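Local coordinates for quinoline 2-oxidoreductase large subunit (Pseudomonas putida, PDB 1T3Q), which probably hydroxylates quinoline next to its ring nitrogen, using a molybdenum centre carried by a pterin cytosine dinucleotide cofactor, at residues B[642-647]-B[658-663]. Residues are numbered along the deposited sequence; the frame is centred on the assembly and turned at random.
Sequences HAAIVE and TDFFAV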
# COMPACT_ATOMS: atom_id res chain seq x y z
N HIS B 642 -17.04 41.40 6.60
CA HIS B 642 -16.05 41.38 7.66
C HIS B 642 -15.79 42.80 8.11
O HIS B 642 -15.87 43.74 7.32
CB HIS B 642 -14.72 40.78 7.18
CG HIS B 642 -14.83 39.38 6.67
ND1 HIS B 642 -15.16 39.08 5.37
CD2 HIS B 642 -14.69 38.19 7.31
CE1 HIS B 642 -15.21 37.77 5.22
NE2 HIS B 642 -14.93 37.20 6.39
N ALA B 643 -15.47 42.95 9.39
CA ALA B 643 -15.14 44.24 9.96
C ALA B 643 -13.96 44.00 10.89
O ALA B 643 -13.96 43.04 11.66
CB ALA B 643 -16.32 44.81 10.75
N ALA B 644 -12.95 44.84 10.78
CA ALA B 644 -11.76 44.71 11.60
C ALA B 644 -11.47 46.01 12.31
O ALA B 644 -11.72 47.09 11.78
CB ALA B 644 -10.57 44.31 10.73
N ILE B 645 -10.95 45.90 13.52
CA ILE B 645 -10.57 47.06 14.29
C ILE B 645 -9.08 46.91 14.54
O ILE B 645 -8.63 45.87 15.02
CB ILE B 645 -11.31 47.14 15.65
CG1 ILE B 645 -12.80 47.42 15.41
CG2 ILE B 645 -10.69 48.23 16.51
CD1 ILE B 645 -13.63 47.50 16.68
N VAL B 646 -8.31 47.93 14.16
CA VAL B 646 -6.87 47.90 14.33
C VAL B 646 -6.43 49.06 15.19
O VAL B 646 -7.07 50.12 15.21
CB VAL B 646 -6.11 47.99 12.98
CG1 VAL B 646 -6.54 46.86 12.06
CG2 VAL B 646 -6.36 49.34 12.33
N GLU B 647 -5.34 48.86 15.92
CA GLU B 647 -4.78 49.90 16.77
C GLU B 647 -3.34 50.11 16.34
O GLU B 647 -2.55 49.17 16.29
CB GLU B 647 -4.81 49.47 18.24
CG GLU B 647 -4.04 50.41 19.15
CD GLU B 647 -3.88 49.87 20.56
OE1 GLU B 647 -4.86 49.91 21.33
OE2 GLU B 647 -2.77 49.39 20.89
N THR B 658 -7.14 44.26 16.94
CA THR B 658 -7.75 43.97 18.22
C THR B 658 -9.10 43.26 18.16
O THR B 658 -9.46 42.56 19.10
CB THR B 658 -7.95 45.27 19.03
OG1 THR B 658 -8.85 46.13 18.34
CG2 THR B 658 -6.62 45.97 19.22
N ASP B 659 -9.83 43.45 17.07
CA ASP B 659 -11.14 42.84 16.92
C ASP B 659 -11.40 42.42 15.48
O ASP B 659 -10.88 43.01 14.54
CB ASP B 659 -12.24 43.82 17.32
CG ASP B 659 -12.08 44.33 18.74
OD1 ASP B 659 -12.65 43.70 19.66
OD2 ASP B 659 -11.40 45.35 18.93
N PHE B 660 -12.21 41.38 15.32
CA PHE B 660 -12.59 40.91 14.00
C PHE B 660 -14.00 40.36 14.08
O PHE B 660 -14.32 39.55 14.96
CB PHE B 660 -11.61 39.86 13.49
CG PHE B 660 -11.12 40.12 12.09
CD1 PHE B 660 -11.99 40.02 11.01
CD2 PHE B 660 -9.81 40.53 11.86
CE1 PHE B 660 -11.56 40.33 9.71
CE2 PHE B 660 -9.37 40.84 10.57
CZ PHE B 660 -10.25 40.74 9.50
N PHE B 661 -14.84 40.84 13.18
CA PHE B 661 -16.23 40.43 13.12
C PHE B 661 -16.49 39.84 11.74
O PHE B 661 -16.03 40.39 10.73
CB PHE B 661 -17.13 41.65 13.33
CG PHE B 661 -16.80 42.43 14.57
CD1 PHE B 661 -17.32 42.06 15.81
CD2 PHE B 661 -15.97 43.54 14.51
CE1 PHE B 661 -17.02 42.79 16.96
CE2 PHE B 661 -15.66 44.28 15.65
CZ PHE B 661 -16.19 43.90 16.88
N ALA B 662 -17.21 38.73 11.69
CA ALA B 662 -17.52 38.09 10.42
C ALA B 662 -18.98 37.68 10.30
O ALA B 662 -19.56 37.15 11.25
CB ALA B 662 -16.62 36.87 10.22
N VAL B 663 -19.55 37.93 9.13
CA VAL B 663 -20.92 37.52 8.84
C VAL B 663 -20.79 36.67 7.58
O VAL B 663 -20.31 37.15 6.56
CB VAL B 663 -21.84 38.72 8.54
CG1 VAL B 663 -23.18 38.22 8.03
CG2 VAL B 663 -22.03 39.56 9.79
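Ala644 sets its methyl over one face of the Phe660 ring, a CH-pi contact in which Ala644 CB stands 3.9 Å from the ring centroid and is displaced toward the CE2 rim. The same ring turns its edge to His642, whose CB lies near the ring plane beside CE1. Beyond it, His642 CD2 rests against Ala662 CB at 3.7 Å. Helices 744-761 and 672-692 both pack on Phe660, burying the face that carries these four residues, with a hydrogen bond from His642 ND1 to Ser748 as a polar contact within it.

The two strands form an antiparallel beta hairpin at the middle of a four-stranded mixed sheet in the molybdopterin-binding part of the chain. Such pairing sends successive residues to opposite faces, here leaving Ala643, Ile645, Asp659 and Phe661 on the second. Ala643 and Phe661 are a hydrogen-bonded pair, with Phe661 N to Ala643 O at 2.8 Å and the return bond from Ala643 N to Phe661 O at 2.9 Å. Toward the turn, a classic beta bulge sets Thr658 and Asp659 both opposite Ile645: Ile645 O accepts from Thr658 N at 2.9 Å and, weakly, from Asp659 N at 3.4 Å.

On that second face, Ile645 lies alongside Asp659, both pointing the same way. Ile645 CG1 is anti to the carbonyl carbon (chi1 -69°), and the extended branch beyond carries Ile645 CD1 to the edge of the Phe661 ring, 3.9 Å from Phe661 CE2. The Ile645 CG2 branch instead meets Thr658 OG1. Thr658 OG1 donates to Asp659 OD2 at 2.7 Å, approaching from above the carboxylate plane, and Arg445 engages both residues, pairing with the carboxylate through a salt bridge.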